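Local coordinates for protein fructose-bisphosphate aldolase class I (Thermoproteus tenax, PDB 1W8S) that is a class I aldolase of the DeoC/LacD family, an enzyme built on a TIM-barrel fold, at residues Phe12-Tyr23 and Leu49-Phe60. The protein carries 2 engineered substitutions. Sequence-based numbering, arbitrary orientation.
With FBP (1,6-di-O-phosphono-beta-D-fructofuranose), chain O.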
loop_
_atom_site.group_PDB
_atom_site.type_symbol
_atom_site.label_atom_id
_atom_site.label_comp_id
_atom_site.label_asym_id
_atom_site.label_seq_id
_atom_site.Cartn_x
_atom_site.Cartn_y
_atom_site.Cartn_z
ATOM N N PHE E 12 34.160 -7.784 11.552
ATOM C CA PHE E 12 34.436 -7.998 10.131
ATOM C C PHE E 12 35.749 -7.390 9.631
ATOM O O PHE E 12 36.114 -7.587 8.476
ATOM C CB PHE E 12 33.266 -7.483 9.294
ATOM C CG PHE E 12 31.984 -8.253 9.508
ATOM C CD1 PHE E 12 31.787 -9.465 8.897
ATOM C CD2 PHE E 12 30.994 -7.767 10.356
ATOM C CE1 PHE E 12 30.597 -10.169 9.103
ATOM C CE2 PHE E 12 29.811 -8.466 10.566
ATOM C CZ PHE E 12 29.617 -9.665 9.944
ATOM N N ALA E 13 36.443 -6.632 10.468
ATOM C CA ALA E 13 37.721 -6.050 10.045
ATOM C C ALA E 13 38.737 -6.005 11.167
ATOM O O ALA E 13 39.368 -4.982 11.428
ATOM C CB ALA E 13 37.507 -4.659 9.456
ATOM N N ARG E 14 38.894 -7.128 11.837
ATOM C CA ARG E 14 39.859 -7.237 12.932
ATOM C C ARG E 14 41.289 -6.942 12.509
ATOM O O ARG E 14 42.083 -6.460 13.315
ATOM C CB ARG E 14 39.787 -8.619 13.561
ATOM C CG ARG E 14 40.182 -9.759 12.653
ATOM C CD ARG E 14 39.951 -11.151 13.263
ATOM N NE ARG E 14 41.229 -11.803 13.451
ATOM C CZ ARG E 14 41.803 -12.683 12.628
ATOM N NH1 ARG E 14 41.183 -13.128 11.536
ATOM N NH2 ARG E 14 43.017 -13.153 12.942
ATOM N N ARG E 15 41.630 -7.242 11.256
ATOM C CA ARG E 15 42.986 -7.005 10.767
ATOM C C ARG E 15 43.144 -5.622 10.144
ATOM O O ARG E 15 44.225 -5.278 9.662
ATOM C CB ARG E 15 43.431 -8.112 9.797
ATOM C CG ARG E 15 43.746 -9.424 10.488
ATOM C CD ARG E 15 43.550 -10.650 9.621
ATOM N NE ARG E 15 42.163 -10.809 9.196
ATOM C CZ ARG E 15 41.707 -11.855 8.513
ATOM N NH1 ARG E 15 40.429 -11.923 8.192
ATOM N NH2 ARG E 15 42.528 -12.843 8.175
ATOM N N GLY E 16 42.078 -4.824 10.169
ATOM C CA GLY E 16 42.123 -3.440 9.736
ATOM C C GLY E 16 41.510 -3.197 8.366
ATOM O O GLY E 16 41.274 -2.041 8.011
ATOM N N LYS E 17 41.328 -4.293 7.609
ATOM C CA LYS E 17 40.714 -4.323 6.289
ATOM C C LYS E 17 39.817 -5.560 6.291
ATOM O O LYS E 17 39.988 -6.440 7.145
ATOM C CB LYS E 17 41.771 -4.460 5.174
ATOM C CG LYS E 17 42.739 -3.282 4.986
ATOM C CD LYS E 17 42.021 -1.951 4.807
ATOM C CE LYS E 17 42.970 -0.750 4.895
ATOM N NZ LYS E 17 42.217 0.451 4.420
ATOM N N SER E 18 38.909 -5.655 5.327
ATOM C CA SER E 18 37.899 -6.696 5.344
ATOM C C SER E 18 37.720 -7.354 3.971
ATOM O O SER E 18 37.785 -6.690 2.940
ATOM C CB SER E 18 36.574 -6.090 5.841
ATOM O OG SER E 18 35.492 -7.035 5.850
ATOM N N ILE E 19 37.555 -8.673 3.968
ATOM C CA ILE E 19 37.087 -9.391 2.798
ATOM C C ILE E 19 35.858 -10.168 3.227
ATOM O O ILE E 19 35.922 -10.959 4.151
ATOM C CB ILE E 19 38.124 -10.377 2.237
ATOM C CG1 ILE E 19 39.433 -9.671 1.893
ATOM C CG2 ILE E 19 37.542 -11.064 1.006
ATOM C CD1 ILE E 19 40.504 -10.583 1.363
ATOM N N ILE E 20 34.762 -9.935 2.523
ATOM C CA ILE E 20 33.496 -10.604 2.789
ATOM C C ILE E 20 33.173 -11.427 1.574
ATOM O O ILE E 20 33.244 -10.919 0.478
ATOM C CB ILE E 20 32.381 -9.566 3.002
ATOM C CG1 ILE E 20 32.683 -8.666 4.195
ATOM C CG2 ILE E 20 31.066 -10.266 3.219
ATOM C CD1 ILE E 20 32.851 -9.400 5.432
ATOM N N LEU E 21 32.858 -12.695 1.773
ATOM C CA LEU E 21 32.497 -13.575 0.670
ATOM C C LEU E 21 30.979 -13.516 0.434
ATOM O O LEU E 21 30.178 -13.984 1.244
ATOM C CB LEU E 21 32.948 -15.006 0.935
ATOM C CG LEU E 21 32.908 -15.949 -0.266
ATOM C CD1 LEU E 21 33.790 -15.437 -1.404
ATOM C CD2 LEU E 21 33.330 -17.343 0.139
ATOM N N ALA E 22 30.604 -12.922 -0.691
ATOM C CA ALA E 22 29.218 -12.629 -1.008
ATOM C C ALA E 22 28.605 -13.840 -1.692
ATOM O O ALA E 22 29.176 -14.376 -2.619
ATOM C CB ALA E 22 29.158 -11.427 -1.926
ATOM N N TYR E 23 27.429 -14.247 -1.251
ATOM C CA TYR E 23 26.780 -15.415 -1.769
ATOM C C TYR E 23 25.255 -15.286 -1.769
ATOM O O TYR E 23 24.552 -16.254 -1.476
ATOM C CB TYR E 23 27.195 -16.619 -0.972
ATOM C CG TYR E 23 26.840 -17.937 -1.571
ATOM C CD1 TYR E 23 27.337 -18.298 -2.816
ATOM C CD2 TYR E 23 26.068 -18.863 -0.876
ATOM C CE1 TYR E 23 27.072 -19.553 -3.371
ATOM C CE2 TYR E 23 25.799 -20.136 -1.412
ATOM C CZ TYR E 23 26.295 -20.461 -2.667
ATOM O OH TYR E 23 26.056 -21.681 -3.219
ATOM N N LEU E 49 35.411 -22.500 2.016
ATOM C CA LEU E 49 36.220 -21.542 1.278
ATOM C C LEU E 49 36.503 -20.265 2.087
ATOM O O LEU E 49 37.644 -19.843 2.187
ATOM C CB LEU E 49 35.497 -21.215 -0.024
ATOM C CG LEU E 49 36.236 -20.396 -1.069
ATOM C CD1 LEU E 49 37.563 -21.072 -1.489
ATOM C CD2 LEU E 49 35.327 -20.184 -2.282
ATOM N N ALA E 50 35.470 -19.658 2.675
ATOM C CA ALA E 50 35.656 -18.455 3.498
ATOM C C ALA E 50 36.547 -18.713 4.699
ATOM O O ALA E 50 37.388 -17.915 5.012
ATOM C CB ALA E 50 34.298 -17.868 3.958
ATOM N N ARG E 51 36.348 -19.849 5.358
ATOM C CA ARG E 51 37.207 -20.298 6.451
ATOM C C ARG E 51 38.659 -20.501 5.994
ATOM O O ARG E 51 39.590 -19.849 6.482
ATOM C CB ARG E 51 36.681 -21.645 6.969
ATOM C CG ARG E 51 36.056 -21.647 8.366
ATOM C CD ARG E 51 35.648 -23.070 8.912
ATOM N NE ARG E 51 35.813 -24.214 7.981
ATOM C CZ ARG E 51 36.983 -24.811 7.677
ATOM N NH1 ARG E 51 38.126 -24.363 8.188
ATOM N NH2 ARG E 51 37.019 -25.856 6.840
ATOM N N ASP E 52 38.848 -21.426 5.056
ATOM C CA ASP E 52 40.173 -21.804 4.567
ATOM C C ASP E 52 40.970 -20.627 4.028
ATOM O O ASP E 52 42.194 -20.617 4.127
ATOM C CB ASP E 52 40.071 -22.857 3.463
ATOM C CG ASP E 52 39.557 -24.208 3.962
ATOM O OD1 ASP E 52 39.416 -24.398 5.193
ATOM O OD2 ASP E 52 39.257 -25.132 3.169
ATOM N N ALA E 53 40.289 -19.636 3.452
ATOM C CA ALA E 53 40.969 -18.480 2.892
ATOM C C ALA E 53 41.212 -17.394 3.956
ATOM O O ALA E 53 41.983 -16.468 3.731
ATOM C CB ALA E 53 40.193 -17.923 1.739
ATOM N N GLY E 54 40.558 -17.520 5.102
ATOM C CA GLY E 54 40.748 -16.619 6.227
ATOM C C GLY E 54 39.947 -15.343 6.102
ATOM O O GLY E 54 40.327 -14.332 6.653
ATOM N N PHE E 55 38.822 -15.397 5.389
ATOM C CA PHE E 55 37.964 -14.221 5.183
ATOM C C PHE E 55 37.176 -13.848 6.444
ATOM O O PHE E 55 37.062 -14.639 7.396
ATOM C CB PHE E 55 37.004 -14.460 3.992
ATOM C CG PHE E 55 37.690 -14.491 2.623
ATOM C CD1 PHE E 55 39.040 -14.152 2.460
ATOM C CD2 PHE E 55 36.975 -14.848 1.498
ATOM C CE1 PHE E 55 39.631 -14.172 1.199
ATOM C CE2 PHE E 55 37.574 -14.880 0.235
ATOM C CZ PHE E 55 38.902 -14.541 0.098
ATOM N N ASP E 56 36.606 -12.640 6.441
ATOM C CA ASP E 56 35.971 -12.087 7.642
ATOM C C ASP E 56 34.512 -12.430 7.816
ATOM O O ASP E 56 33.975 -12.308 8.912
ATOM C CB ASP E 56 36.076 -10.568 7.631
ATOM C CG ASP E 56 37.501 -10.112 7.628
ATOM O OD1 ASP E 56 38.166 -10.233 8.701
ATOM O OD2 ASP E 56 38.043 -9.663 6.584
ATOM N N GLY E 57 33.867 -12.822 6.727
ATOM C CA GLY E 57 32.433 -13.044 6.745
ATOM C C GLY E 57 31.902 -13.599 5.446
ATOM O O GLY E 57 32.623 -13.667 4.434
ATOM N N VAL E 58 30.634 -13.994 5.501
ATOM C CA VAL E 58 29.854 -14.403 4.346
ATOM C C VAL E 58 28.533 -13.617 4.342
ATOM O O VAL E 58 28.052 -13.214 5.406
ATOM C CB VAL E 58 29.557 -15.919 4.392
ATOM C CG1 VAL E 58 30.801 -16.718 4.187
ATOM C CG2 VAL E 58 28.902 -16.313 5.736
ATOM N N VAL E 59 27.966 -13.388 3.158
ATOM C CA VAL E 59 26.653 -12.772 3.012
ATOM C C VAL E 59 25.705 -13.862 2.480
ATOM O O VAL E 59 25.941 -14.392 1.392
ATOM C CB VAL E 59 26.698 -11.617 2.005
ATOM C CG1 VAL E 59 25.348 -10.957 1.863
ATOM C CG2 VAL E 59 27.739 -10.586 2.411
ATOM N N PHE E 60 24.675 -14.212 3.250
ATOM C CA PHE E 60 23.676 -15.216 2.853
ATOM C C PHE E 60 22.266 -14.586 2.917
ATOM O O PHE E 60 22.008 -13.746 3.768
ATOM C CB PHE E 60 23.624 -16.394 3.833
ATOM C CG PHE E 60 24.795 -17.371 3.781
ATOM C CD1 PHE E 60 25.742 -17.373 2.758
ATOM C CD2 PHE E 60 24.890 -18.350 4.769
ATOM C CE1 PHE E 60 26.766 -18.284 2.760
ATOM C CE2 PHE E 60 25.899 -19.279 4.769
ATOM C CZ PHE E 60 26.847 -19.248 3.762
HETATM P P1 FBP O . 30.129 -10.063 -6.802
HETATM O O1P FBP O . 29.916 -11.377 -7.445
HETATM O O2P FBP O . 31.581 -9.794 -6.305
HETATM O O3P FBP O . 29.742 -8.875 -7.689
HETATM O O1 FBP O . 29.199 -10.047 -5.507
HETATM C C1 FBP O . 29.065 -8.882 -4.721
HETATM C C2 FBP O . 27.642 -8.328 -4.884
HETATM O O2 FBP O . 27.508 -7.091 -4.149
HETATM C C3 FBP O . 26.539 -9.299 -4.443
HETATM O O3 FBP O . 26.331 -9.371 -3.042
HETATM C C4 FBP O . 25.341 -8.731 -5.204
HETATM O O4 FBP O . 24.281 -9.645 -5.428
HETATM C C5 FBP O . 25.983 -8.349 -6.530
HETATM O O5 FBP O . 27.354 -8.020 -6.249
HETATM C C6 FBP O . 25.243 -7.177 -7.164
HETATM O O6 FBP O . 25.927 -6.787 -8.342
HETATM P P2 FBP O . 25.167 -6.729 -9.770
HETATM O O4P FBP O . 26.171 -7.176 -10.806
HETATM O O5P FBP O . 23.896 -7.578 -9.710
HETATM O O6P FBP O . 24.859 -5.271 -10.156
HETATM O O HOH W 1 37.442 -9.908 11.259
HETATM O O HOH W 2 40.089 -8.464 9.077
#
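Asp56 meets the 12-23 segment with every side-chain atom. Its CB lies 3.1 Å from Phe12 O, which accepts a hydrogen bond from Ser18 OG; CG packs equally close to that carbonyl oxygen, without a hydrogen bond. With CG anti to its own carbonyl carbon (chi1 -61°), the carboxylate is directed between the Arg15 side chain and the start of strand 18-22. OD1 receives Arg15 NH1 at 2.9 Å in a salt bridge; the donor stands 53° out of the carboxylate plane, and two waters that bond to the 13-17 loop also donate to OD1. OD2 turns its anti lone pair to Ile19 N (2.8 Å) and is also hydrogen-bonded to Tyr252 OH of helix 240-253. NH1 and NH2 of Arg15 both donate to Gly54 O, which lies in the guanidinium plane, at the Schellman motif ending helix 43-53. Strands 18-22 and 57-60 are parallel neighbours in the TIM barrel, joined through that helix in a beta-alpha-beta crossover: Leu21 N bonds to Gly57 O (2.8 Å, 172° at hydrogen) and Val59 N to Leu21 O. Outside the barrel, Ile19 CG2 sits over the centre of one Phe55 ring face, 3.5 Å from the centroid, a CH-pi contact; Ala53 CB lies over the opposite face, displaced toward the rim. Ala22 CB approaches FBP O3 at 3.7 Å.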